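PDB 4E40: uncharacterized protein from Trypanosoma congolense, which probably acts as a cell-surface receptor that takes up haptoglobin-hemoglobin, and with it heme iron, into the parasite. Local coordinates for residues A[18-32]-A[129-141]. Residues are numbered along the deposited sequence; the frame is centred on the assembly and turned at random.
Sequences ACELRAQLAGVSIAS and AKANGDASAVKVS. Unlike the reference sequence in segment 129-141: A137 (reference Val).
R22 sets out with CG anti to its own N (chi1 -169°) and then bends at chi2 and chi3, which swings NH1 over to S141; K130 stays extended until chi4 (50°), where the final turn brings NZ to S29. At one end of the contact R22 NH1 donates to S141 OG at 2.8 Å, with the acceptor lying in the guanidinium plane, and one water joins NH1 to S141 O. At the other, K130 NZ lies 2.8 Å from its acceptor S29 OG and forms a salt bridge to D134 OD2 on its syn lone pair. One water donates to both L25 O and D134 OD1 and accepts from S29 N, standing between L25 O and S29 N where a helical bond would lie; a second joins D134 OD1 to A26 O. Between these polar ends, L25 enters a hole formed by G133, S136, A137 and V140, and V140 returns as a knob among A18, L21, R22 and L25, its CG2 3.6 Å from L25 CD1. The backbones come closest at S29 and K130 (CA to CA 4.3 Å). L175 of helix 172-180 and F195 of helix 192-246 also pack on L25. The axes of 18-26 and 129-141 run nearly antiparallel (153°), with reciprocal knobs-into-holes packing, as expected in this receptor's elongated helical bundle.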
# COMPACT_ATOMS: atom_id res chain seq x y z
N ALA A 18 -11.54 -31.74 1.85
CA ALA A 18 -12.55 -30.73 2.29
C ALA A 18 -12.19 -30.19 3.66
O ALA A 18 -12.37 -28.99 3.90
CB ALA A 18 -13.95 -31.33 2.28
N CYS A 19 -11.65 -31.04 4.54
CA CYS A 19 -11.18 -30.58 5.89
C CYS A 19 -10.11 -29.52 5.72
O CYS A 19 -10.19 -28.43 6.32
CB CYS A 19 -10.60 -31.80 6.63
SG CYS A 19 -10.50 -31.40 8.40
N GLU A 20 -9.11 -29.82 4.86
CA GLU A 20 -8.04 -28.83 4.62
C GLU A 20 -8.60 -27.56 3.97
O GLU A 20 -8.19 -26.45 4.32
CB GLU A 20 -6.91 -29.41 3.76
CG GLU A 20 -5.76 -28.41 3.46
CD GLU A 20 -5.18 -27.78 4.71
OE1 GLU A 20 -5.35 -28.36 5.82
OE2 GLU A 20 -4.57 -26.69 4.62
N LEU A 21 -9.49 -27.71 2.99
CA LEU A 21 -10.08 -26.54 2.35
C LEU A 21 -10.81 -25.66 3.38
O LEU A 21 -10.69 -24.43 3.34
CB LEU A 21 -11.09 -26.96 1.27
CG LEU A 21 -11.85 -25.86 0.52
CD1 LEU A 21 -10.89 -24.86 -0.15
CD2 LEU A 21 -12.86 -26.40 -0.49
N ARG A 22 -11.59 -26.30 4.27
CA ARG A 22 -12.31 -25.50 5.27
C ARG A 22 -11.33 -24.72 6.14
O ARG A 22 -11.60 -23.54 6.45
CB ARG A 22 -13.17 -26.44 6.15
CG ARG A 22 -14.15 -25.68 7.05
CD ARG A 22 -13.60 -25.57 8.49
NE ARG A 22 -13.35 -26.88 9.10
CZ ARG A 22 -14.28 -27.73 9.60
NH1 ARG A 22 -15.59 -27.42 9.60
NH2 ARG A 22 -13.92 -28.91 10.10
N ALA A 23 -10.23 -25.34 6.56
CA ALA A 23 -9.21 -24.65 7.38
C ALA A 23 -8.59 -23.48 6.62
O ALA A 23 -8.37 -22.40 7.21
CB ALA A 23 -8.12 -25.58 7.87
N GLN A 24 -8.41 -23.65 5.29
CA GLN A 24 -7.89 -22.51 4.49
C GLN A 24 -8.91 -21.37 4.38
O GLN A 24 -8.57 -20.20 4.53
CB GLN A 24 -7.55 -22.94 3.06
CG GLN A 24 -6.47 -24.01 2.97
CD GLN A 24 -5.10 -23.53 2.76
OE1 GLN A 24 -4.18 -23.94 3.51
NE2 GLN A 24 -4.95 -22.54 1.94
N LEU A 25 -10.19 -21.70 4.11
CA LEU A 25 -11.22 -20.68 3.95
C LEU A 25 -11.34 -19.92 5.28
O LEU A 25 -11.44 -18.68 5.26
CB LEU A 25 -12.57 -21.34 3.58
CG LEU A 25 -12.51 -21.93 2.13
CD1 LEU A 25 -13.71 -22.87 1.95
CD2 LEU A 25 -12.47 -20.86 1.04
N ALA A 26 -11.31 -20.67 6.39
CA ALA A 26 -11.40 -20.07 7.76
C ALA A 26 -10.24 -19.12 8.00
O ALA A 26 -10.38 -18.14 8.77
CB ALA A 26 -11.42 -21.14 8.84
N GLY A 27 -9.10 -19.38 7.38
CA GLY A 27 -7.93 -18.54 7.60
C GLY A 27 -7.79 -17.37 6.61
O GLY A 27 -6.86 -16.61 6.74
N VAL A 28 -8.74 -17.17 5.70
CA VAL A 28 -8.66 -16.05 4.76
C VAL A 28 -8.82 -14.71 5.50
O VAL A 28 -8.12 -13.75 5.15
CB VAL A 28 -9.76 -16.18 3.67
CG1 VAL A 28 -9.87 -14.86 2.87
CG2 VAL A 28 -9.39 -17.38 2.76
N SER A 29 -9.67 -14.68 6.53
CA SER A 29 -9.86 -13.41 7.26
C SER A 29 -8.52 -12.94 7.86
O SER A 29 -8.09 -11.79 7.64
CB SER A 29 -10.91 -13.62 8.35
OG SER A 29 -11.11 -12.40 9.06
N ILE A 30 -7.88 -13.84 8.62
CA ILE A 30 -6.62 -13.33 9.17
C ILE A 30 -5.53 -13.12 8.10
O ILE A 30 -4.77 -12.15 8.20
CB ILE A 30 -6.17 -14.13 10.41
CG1 ILE A 30 -5.20 -15.17 10.06
CG2 ILE A 30 -7.26 -14.37 11.46
CD1 ILE A 30 -4.03 -14.47 10.67
N ALA A 31 -5.47 -13.95 7.05
CA ALA A 31 -4.53 -13.69 5.95
C ALA A 31 -4.71 -12.32 5.34
O ALA A 31 -3.75 -11.62 5.04
CB ALA A 31 -4.66 -14.75 4.87
N SER A 32 -5.96 -11.93 5.15
CA SER A 32 -6.25 -10.61 4.50
C SER A 32 -5.84 -9.47 5.43
O SER A 32 -5.32 -8.48 4.96
CB SER A 32 -7.74 -10.56 4.09
OG SER A 32 -8.56 -10.45 5.21
N ALA A 129 -12.43 -10.25 0.67
CA ALA A 129 -11.80 -11.58 0.86
C ALA A 129 -12.33 -12.16 2.17
O ALA A 129 -12.76 -13.34 2.20
CB ALA A 129 -10.28 -11.44 0.86
N LYS A 130 -12.33 -11.38 3.25
CA LYS A 130 -12.87 -11.89 4.54
C LYS A 130 -14.31 -12.31 4.44
O LYS A 130 -14.67 -13.38 4.94
CB LYS A 130 -12.71 -10.82 5.63
CG LYS A 130 -13.44 -11.21 6.91
CD LYS A 130 -13.21 -10.11 7.94
CE LYS A 130 -13.98 -10.42 9.23
NZ LYS A 130 -13.73 -11.84 9.73
N ALA A 131 -15.18 -11.49 3.83
CA ALA A 131 -16.61 -11.80 3.84
C ALA A 131 -16.83 -13.12 3.10
O ALA A 131 -17.62 -13.98 3.56
CB ALA A 131 -17.37 -10.67 3.18
N ASN A 132 -16.14 -13.28 1.96
CA ASN A 132 -16.33 -14.47 1.12
C ASN A 132 -15.63 -15.72 1.70
O ASN A 132 -16.18 -16.83 1.62
CB ASN A 132 -15.86 -14.17 -0.30
CG ASN A 132 -16.85 -13.33 -1.06
OD1 ASN A 132 -17.91 -13.79 -1.40
ND2 ASN A 132 -16.55 -12.07 -1.24
N GLY A 133 -14.47 -15.56 2.35
CA GLY A 133 -13.83 -16.67 3.07
C GLY A 133 -14.65 -17.14 4.24
O GLY A 133 -14.87 -18.36 4.36
N ASP A 134 -15.22 -16.22 5.01
CA ASP A 134 -16.08 -16.64 6.14
C ASP A 134 -17.33 -17.34 5.66
O ASP A 134 -17.71 -18.41 6.19
CB ASP A 134 -16.46 -15.42 6.98
CG ASP A 134 -15.33 -14.90 7.79
OD1 ASP A 134 -14.25 -15.51 7.92
OD2 ASP A 134 -15.50 -13.77 8.34
N ALA A 135 -17.95 -16.80 4.61
CA ALA A 135 -19.23 -17.36 4.16
C ALA A 135 -19.00 -18.72 3.55
O ALA A 135 -19.80 -19.63 3.78
CB ALA A 135 -19.87 -16.46 3.11
N SER A 136 -18.00 -18.83 2.69
CA SER A 136 -17.76 -20.15 2.10
C SER A 136 -17.24 -21.16 3.12
O SER A 136 -17.55 -22.36 2.99
CB SER A 136 -16.91 -20.04 0.83
OG SER A 136 -15.61 -19.59 1.15
N ALA A 137 -16.55 -20.74 4.18
CA ALA A 137 -16.13 -21.69 5.21
C ALA A 137 -17.35 -22.31 5.87
O ALA A 137 -17.32 -23.50 6.16
CB ALA A 137 -15.23 -20.99 6.29
N VAL A 138 -18.37 -21.48 6.12
CA VAL A 138 -19.66 -22.02 6.69
C VAL A 138 -20.20 -23.08 5.78
O VAL A 138 -20.58 -24.19 6.24
CB VAL A 138 -20.72 -20.93 6.84
CG1 VAL A 138 -22.05 -21.56 7.23
CG2 VAL A 138 -20.27 -19.97 7.91
N LYS A 139 -20.22 -22.86 4.48
CA LYS A 139 -20.79 -23.88 3.60
C LYS A 139 -19.99 -25.20 3.49
O LYS A 139 -20.57 -26.30 3.39
CB LYS A 139 -21.00 -23.32 2.20
CG LYS A 139 -21.95 -22.14 2.21
CD LYS A 139 -22.37 -21.73 0.82
CE LYS A 139 -23.36 -20.56 0.86
NZ LYS A 139 -24.09 -20.47 -0.44
N VAL A 140 -18.67 -25.08 3.49
CA VAL A 140 -17.83 -26.26 3.51
C VAL A 140 -17.96 -26.96 4.87
O VAL A 140 -17.92 -28.18 4.92
CB VAL A 140 -16.34 -25.96 3.12
CG1 VAL A 140 -15.45 -27.22 3.23
CG2 VAL A 140 -16.33 -25.39 1.69
N SER A 141 -18.08 -26.20 5.97
CA SER A 141 -18.28 -26.83 7.28
C SER A 141 -19.58 -27.61 7.27
O SER A 141 -19.64 -28.71 7.86
CB SER A 141 -18.33 -25.80 8.41
OG SER A 141 -17.06 -25.20 8.61
O HOH W 1 -18.04 -29.11 10.13
O HOH W 2 -12.08 -16.21 6.37
O HOH W 3 -12.56 -17.22 9.90